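Local atomic coordinates of aspartate--tRNA(Asp/Asn) ligase (Sulfolobus tokodaii, PDB entry 1WYD), a protein that probably attaches L-aspartate to both tRNA(Asp) and tRNA(Asn), first activating the amino acid with ATP and then transferring it to the tRNA acceptor end. Residues 24-29 / 105-110. Residues are numbered along the deposited sequence; the frame is centred on the assembly and turned at random.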
ATOM      1  N   TRP B  24      24.010 -16.597   2.358  1.00 42.86           N
ATOM      2  CA  TRP B  24      23.733 -17.654   3.311  1.00 41.96           C
ATOM      3  C   TRP B  24      24.303 -18.994   2.865  1.00 41.68           C
ATOM      4  O   TRP B  24      24.191 -19.399   1.704  1.00 41.14           O
ATOM      5  CB  TRP B  24      22.215 -17.776   3.514  1.00 42.03           C
ATOM      6  CG  TRP B  24      21.605 -16.673   4.325  1.00 41.31           C
ATOM      7  CD1 TRP B  24      21.487 -16.620   5.700  1.00 40.55           C
ATOM      8  CD2 TRP B  24      21.069 -15.447   3.836  1.00 41.80           C
ATOM      9  NE1 TRP B  24      20.893 -15.437   6.084  1.00 39.84           N
ATOM     10  CE2 TRP B  24      20.632 -14.691   4.969  1.00 41.64           C
ATOM     11  CE3 TRP B  24      20.882 -14.905   2.558  1.00 42.57           C
ATOM     12  CZ2 TRP B  24      20.007 -13.452   4.850  1.00 40.00           C
ATOM     13  CZ3 TRP B  24      20.274 -13.647   2.445  1.00 42.74           C
ATOM     14  CH2 TRP B  24      19.842 -12.944   3.579  1.00 42.43           C
ATOM     15  N   VAL B  25      24.928 -19.672   3.811  1.00 41.94           N
ATOM     16  CA  VAL B  25      25.300 -21.065   3.677  1.00 41.44           C
ATOM     17  C   VAL B  25      24.049 -21.929   3.534  1.00 42.08           C
ATOM     18  O   VAL B  25      23.414 -22.300   4.525  1.00 40.89           O
ATOM     19  CB  VAL B  25      26.124 -21.509   4.886  1.00 41.92           C
ATOM     20  CG1 VAL B  25      26.430 -23.023   4.829  1.00 40.49           C
ATOM     21  CG2 VAL B  25      27.436 -20.659   4.979  1.00 42.40           C
ATOM     22  N   HIS B  26      23.724 -22.263   2.281  1.00 42.26           N
ATOM     23  CA  HIS B  26      22.603 -23.148   1.954  1.00 42.38           C
ATOM     24  C   HIS B  26      22.870 -24.649   2.199  1.00 43.43           C
ATOM     25  O   HIS B  26      22.015 -25.361   2.748  1.00 43.21           O
ATOM     26  CB  HIS B  26      22.226 -22.938   0.484  1.00 42.54           C
ATOM     27  CG  HIS B  26      20.888 -23.483   0.128  1.00 41.58           C
ATOM     28  ND1 HIS B  26      19.722 -22.784   0.349  1.00 41.58           N
ATOM     29  CD2 HIS B  26      20.526 -24.663  -0.427  1.00 41.06           C
ATOM     30  CE1 HIS B  26      18.699 -23.515  -0.056  1.00 40.95           C
ATOM     31  NE2 HIS B  26      19.158 -24.659  -0.517  1.00 40.58           N
ATOM     32  N   LEU B  27      24.020 -25.138   1.725  1.00 44.47           N
ATOM     33  CA  LEU B  27      24.433 -26.529   1.903  1.00 46.15           C
ATOM     34  C   LEU B  27      25.928 -26.594   2.000  1.00 46.69           C
ATOM     35  O   LEU B  27      26.628 -25.708   1.518  1.00 47.15           O
ATOM     36  CB  LEU B  27      24.037 -27.428   0.726  1.00 46.80           C
ATOM     37  CG  LEU B  27      22.636 -27.996   0.663  1.00 49.28           C
ATOM     38  CD1 LEU B  27      22.255 -28.091  -0.837  1.00 52.57           C
ATOM     39  CD2 LEU B  27      22.533 -29.341   1.383  1.00 49.30           C
ATOM     40  N   LEU B  28      26.404 -27.690   2.576  1.00 47.66           N
ATOM     41  CA  LEU B  28      27.800 -27.883   2.885  1.00 49.32           C
ATOM     42  C   LEU B  28      28.072 -29.374   2.632  1.00 50.59           C
ATOM     43  O   LEU B  28      27.511 -30.237   3.318  1.00 50.55           O
ATOM     44  CB  LEU B  28      28.028 -27.516   4.362  1.00 48.73           C
ATOM     45  CG  LEU B  28      28.963 -26.400   4.867  1.00 49.54           C
ATOM     46  CD1 LEU B  28      29.282 -25.273   3.858  1.00 44.52           C
ATOM     47  CD2 LEU B  28      28.442 -25.816   6.217  1.00 46.00           C
ATOM     48  N   ARG B  29      28.882 -29.684   1.614  1.00 52.29           N
ATOM     49  CA  ARG B  29      29.304 -31.067   1.382  1.00 54.05           C
ATOM     50  C   ARG B  29      30.812 -31.154   1.189  1.00 54.36           C
ATOM     51  O   ARG B  29      31.467 -30.170   0.835  1.00 53.67           O
ATOM     52  CB  ARG B  29      28.535 -31.737   0.230  1.00 54.89           C
ATOM     53  CG  ARG B  29      26.994 -31.648   0.312  1.00 59.27           C
ATOM     54  CD  ARG B  29      26.306 -32.657   1.279  1.00 67.77           C
ATOM     55  NE  ARG B  29      24.975 -32.178   1.724  1.00 72.30           N
ATOM     56  CZ  ARG B  29      23.996 -32.955   2.190  1.00 72.74           C
ATOM     57  NH1 ARG B  29      24.165 -34.262   2.298  1.00 75.34           N
ATOM     58  NH2 ARG B  29      22.840 -32.429   2.546  1.00 74.67           N
ATOM     59  N   ASP B 105      14.714 -27.076   8.149  1.00 53.44           N
ATOM     60  CA  ASP B 105      15.630 -27.248   7.027  1.00 54.98           C
ATOM     61  C   ASP B 105      15.266 -26.391   5.832  1.00 55.11           C
ATOM     62  O   ASP B 105      14.271 -26.650   5.146  1.00 55.44           O
ATOM     63  CB  ASP B 105      15.719 -28.724   6.623  1.00 55.43           C
ATOM     64  CG  ASP B 105      16.533 -29.543   7.613  1.00 59.56           C
ATOM     65  OD1 ASP B 105      17.578 -29.036   8.130  1.00 64.00           O
ATOM     66  OD2 ASP B 105      16.205 -30.705   7.951  1.00 63.44           O
ATOM     67  N   VAL B 106      16.091 -25.383   5.571  1.00 55.24           N
ATOM     68  CA  VAL B 106      15.818 -24.445   4.480  1.00 56.19           C
ATOM     69  C   VAL B 106      15.877 -25.123   3.094  1.00 57.60           C
ATOM     70  O   VAL B 106      15.267 -24.661   2.129  1.00 57.34           O
ATOM     71  CB  VAL B 106      16.711 -23.172   4.602  1.00 55.92           C
ATOM     72  CG1 VAL B 106      16.506 -22.212   3.458  1.00 52.70           C
ATOM     73  CG2 VAL B 106      16.444 -22.465   5.945  1.00 55.18           C
ATOM     74  N   SER B 107      16.600 -26.227   3.006  1.00 59.97           N
ATOM     75  CA  SER B 107      16.651 -26.997   1.755  1.00 62.18           C
ATOM     76  C   SER B 107      16.100 -28.425   1.837  1.00 63.99           C
ATOM     77  O   SER B 107      16.200 -29.160   0.856  1.00 64.68           O
ATOM     78  CB  SER B 107      18.078 -27.043   1.198  1.00 61.95           C
ATOM     79  OG  SER B 107      19.011 -27.462   2.169  1.00 60.77           O
ATOM     80  N   GLY B 108      15.525 -28.810   2.984  1.00 65.91           N
ATOM     81  CA  GLY B 108      15.054 -30.177   3.208  1.00 68.40           C
ATOM     82  C   GLY B 108      13.703 -30.673   2.659  1.00 70.19           C
ATOM     83  O   GLY B 108      13.415 -31.884   2.743  1.00 70.68           O
ATOM     84  N   LYS B 109      12.897 -29.779   2.079  1.00 71.66           N
ATOM     85  CA  LYS B 109      11.474 -30.040   1.735  1.00 73.19           C
ATOM     86  C   LYS B 109      10.536 -29.954   2.948  1.00 74.01           C
ATOM     87  O   LYS B 109      10.940 -30.230   4.091  1.00 74.22           O
ATOM     88  CB  LYS B 109      11.262 -31.373   0.968  1.00 73.04           C
ATOM     89  N   VAL B 110       9.289 -29.574   2.674  1.00 74.59           N
ATOM     90  CA  VAL B 110       8.290 -29.311   3.708  1.00 75.50           C
ATOM     91  C   VAL B 110       8.093 -30.477   4.680  1.00 75.58           C
ATOM     92  O   VAL B 110       7.420 -31.467   4.366  1.00 75.68           O
ATOM     93  CB  VAL B 110       6.907 -28.927   3.093  1.00 75.81           C
ATOM     94  CG1 VAL B 110       5.953 -28.388   4.163  1.00 75.28           C
ATOM     95  CG2 VAL B 110       7.070 -27.926   1.940  1.00 77.16           C
TER
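The imidazole of His26 meets Ser107 at carbon rather than at the hydroxyl: His26 NE2 lies only 3.1 Å from Ser107 CB, a tight approach, while Ser107 OG stays 3.9 Å from that same NE2. No hydrogen bond crosses between the segments. His26 and Leu27 form a classic beta bulge opposite Ile38, in strand 18-31 of the OB-fold. Residues 105-110 belong to the loop between strand 91-94 and helix 114-118, on the way from the OB-fold, the anticodon-binding module in this family, to the class II catalytic domain. The first torsion of His26 (chi1 -164°) places CG opposite the backbone N, and the far end of the ring comes close to the loop, where Ser107 CB meets it obliquely. The ring's other nitrogen, ND1, is hydrogen-bonded to Arg40 NE on strand 34-41. Val106 adds a looser apolar touch, its CG1 4.3 Å from His26 CE1, and also packs on Arg40 and Glu66. Replacing the histidine with an alanine would probably leave Arg40 NE without this partner and open a gap beside Ser107 CB. Two residues before the bulge, Trp24 NE1 is hydrogen-bonded to Gly390 O of the second subunit, so this strand also borders the dimer interface. Ser107 OG lies 3.7 Å from His26 O. Leu27 meets the serine with its branch, Leu27 CG being 4.0 Å from Ser107 OG.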